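Putative histidinol-phosphate aminotransferase (Burkholderia pseudomallei, PDB 3P1T) probably transfers an amino group between L-histidinol phosphate and 2-oxoglutarate with pyridoxal 5'-phosphate as cofactor, a step of histidine biosynthesis. Local coordinates at residues Gly269-Ser274 and Leu281-Ala286. Sequence-based numbering, arbitrary orientation.
Sequences GYRVAS and LVENAA
Two backbone hydrogen bonds tie Arg271-Ala273 to the outer edge of strand 279-283: Glu283 N donates to Arg271 O and Ala273 N to Leu281 O, each at 2.9 Å and nearly straight. They bracket the antiparallel bridge between Val272 and Val282, a non-hydrogen-bonded pair whose CA atoms lie 4.5 Å apart. Val282 instead makes its backbone bonds with Ile313 on the neighbouring strand, while Val272 O accepts from Arg266 NH2. Leu281 N is satisfied by water 1 at 2.8 Å, which is placed to donate to Ser274 O (3.1 Å) though it has more acceptors in reach than protons. On one face the Arg271 side chain, bent at chi2 (-144°), crosses Glu283 obliquely, and Arg271 CB lies 3.6 Å from Glu283 CD. Arg271 NH1 forms a salt bridge to Glu283 OE1 at 3.6 Å, the two planes 83° apart. On the other face Val282 CG1 meets Tyr270 CB at 3.9 Å and Val282 CG2 meets Val272 CG2; Tyr270, Val272 and Val282 all touch Leu265 of helix 244-267, and the Tyr270 hydroxyl is bonded to Leu330 O. This single antiparallel bridge extends the edge of the four-stranded sheet in the small domain of fold-type I PLP-dependent aminotransferases.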
loop_
_atom_site.group_PDB
_atom_site.type_symbol
_atom_site.label_atom_id
_atom_site.label_comp_id
_atom_site.label_asym_id
_atom_site.label_seq_id
_atom_site.Cartn_x
_atom_site.Cartn_y
_atom_site.Cartn_z
ATOM N N GLY A 269 -14.902 33.986 -24.511
ATOM C CA GLY A 269 -15.881 34.514 -23.571
ATOM C C GLY A 269 -16.040 33.784 -22.257
ATOM O O GLY A 269 -16.849 34.206 -21.429
ATOM N N TYR A 270 -15.274 32.699 -22.046
ATOM C CA TYR A 270 -15.328 31.912 -20.806
ATOM C C TYR A 270 -14.623 32.655 -19.664
ATOM O O TYR A 270 -13.728 33.470 -19.902
ATOM C CB TYR A 270 -14.710 30.509 -20.996
ATOM C CG TYR A 270 -15.480 29.630 -21.958
ATOM C CD1 TYR A 270 -16.566 28.877 -21.526
ATOM C CD2 TYR A 270 -15.110 29.533 -23.298
ATOM C CE1 TYR A 270 -17.283 28.068 -22.408
ATOM C CE2 TYR A 270 -15.839 28.753 -24.199
ATOM C CZ TYR A 270 -16.931 28.026 -23.752
ATOM O OH TYR A 270 -17.639 27.238 -24.631
ATOM N N ARG A 271 -15.075 32.404 -18.423
ATOM C CA ARG A 271 -14.468 33.014 -17.238
ATOM C C ARG A 271 -13.582 31.956 -16.593
ATOM O O ARG A 271 -14.057 30.945 -16.074
ATOM C CB ARG A 271 -15.516 33.602 -16.273
ATOM C CG ARG A 271 -16.309 34.750 -16.890
ATOM C CD ARG A 271 -16.652 35.850 -15.916
ATOM N NE ARG A 271 -17.495 36.847 -16.573
ATOM C CZ ARG A 271 -18.776 37.042 -16.279
ATOM N NH1 ARG A 271 -19.349 36.359 -15.296
ATOM N NH2 ARG A 271 -19.479 37.958 -16.930
ATOM N N VAL A 272 -12.284 32.151 -16.762
ATOM C CA VAL A 272 -11.241 31.234 -16.318
ATOM C C VAL A 272 -10.535 31.845 -15.125
ATOM O O VAL A 272 -10.243 33.040 -15.128
ATOM C CB VAL A 272 -10.250 30.933 -17.488
ATOM C CG1 VAL A 272 -9.236 29.858 -17.100
ATOM C CG2 VAL A 272 -10.994 30.535 -18.761
ATOM N N ALA A 273 -10.260 31.031 -14.113
ATOM C CA ALA A 273 -9.524 31.441 -12.923
ATOM C C ALA A 273 -8.016 31.257 -13.125
ATOM O O ALA A 273 -7.603 30.322 -13.820
ATOM C CB ALA A 273 -9.988 30.620 -11.723
ATOM N N SER A 274 -7.194 32.112 -12.477
ATOM C CA SER A 274 -5.740 31.956 -12.473
ATOM C C SER A 274 -5.397 30.587 -11.866
ATOM O O SER A 274 -6.189 30.064 -11.074
ATOM C CB SER A 274 -5.073 33.091 -11.700
ATOM O OG SER A 274 -5.394 33.058 -10.316
ATOM N N LEU A 281 -9.686 26.263 -13.673
ATOM C CA LEU A 281 -11.080 26.247 -13.239
ATOM C C LEU A 281 -11.856 27.226 -14.114
ATOM O O LEU A 281 -11.446 28.381 -14.241
ATOM C CB LEU A 281 -11.227 26.568 -11.756
ATOM C CG LEU A 281 -12.623 26.343 -11.158
ATOM C CD1 LEU A 281 -12.919 24.857 -10.960
ATOM C CD2 LEU A 281 -12.754 27.048 -9.843
ATOM N N VAL A 282 -12.932 26.746 -14.770
ATOM C CA VAL A 282 -13.757 27.541 -15.687
ATOM C C VAL A 282 -15.204 27.599 -15.170
ATOM O O VAL A 282 -15.726 26.579 -14.715
ATOM C CB VAL A 282 -13.690 26.964 -17.130
ATOM C CG1 VAL A 282 -14.475 27.829 -18.116
ATOM C CG2 VAL A 282 -12.249 26.828 -17.595
ATOM N N GLU A 283 -15.844 28.794 -15.248
ATOM C CA GLU A 283 -17.249 28.996 -14.874
ATOM C C GLU A 283 -18.151 28.231 -15.825
ATOM O O GLU A 283 -17.948 28.287 -17.049
ATOM C CB GLU A 283 -17.647 30.476 -14.857
ATOM C CG GLU A 283 -17.120 31.274 -13.676
ATOM C CD GLU A 283 -17.662 32.686 -13.528
ATOM O OE1 GLU A 283 -18.691 33.017 -14.166
ATOM O OE2 GLU A 283 -17.062 33.459 -12.747
ATOM N N ASN A 284 -19.133 27.503 -15.269
ATOM C CA ASN A 284 -20.053 26.713 -16.078
ATOM C C ASN A 284 -21.505 26.847 -15.567
ATOM O O ASN A 284 -22.064 25.907 -15.007
ATOM C CB ASN A 284 -19.616 25.244 -16.097
ATOM C CG ASN A 284 -20.472 24.378 -16.986
ATOM O OD1 ASN A 284 -20.957 24.806 -18.050
ATOM N ND2 ASN A 284 -20.721 23.161 -16.527
ATOM N N ALA A 285 -22.136 27.990 -15.832
ATOM C CA ALA A 285 -23.530 28.220 -15.438
ATOM C C ALA A 285 -24.496 27.226 -16.120
ATOM O O ALA A 285 -25.514 26.862 -15.527
ATOM C CB ALA A 285 -23.933 29.642 -15.782
ATOM N N ALA A 286 -24.142 26.758 -17.332
ATOM C CA ALA A 286 -24.935 25.832 -18.136
ATOM C C ALA A 286 -25.080 24.429 -17.485
ATOM O O ALA A 286 -25.952 23.650 -17.894
ATOM C CB ALA A 286 -24.306 25.693 -19.504
HETATM O O HOH W 1 -7.728 27.658 -12.249
#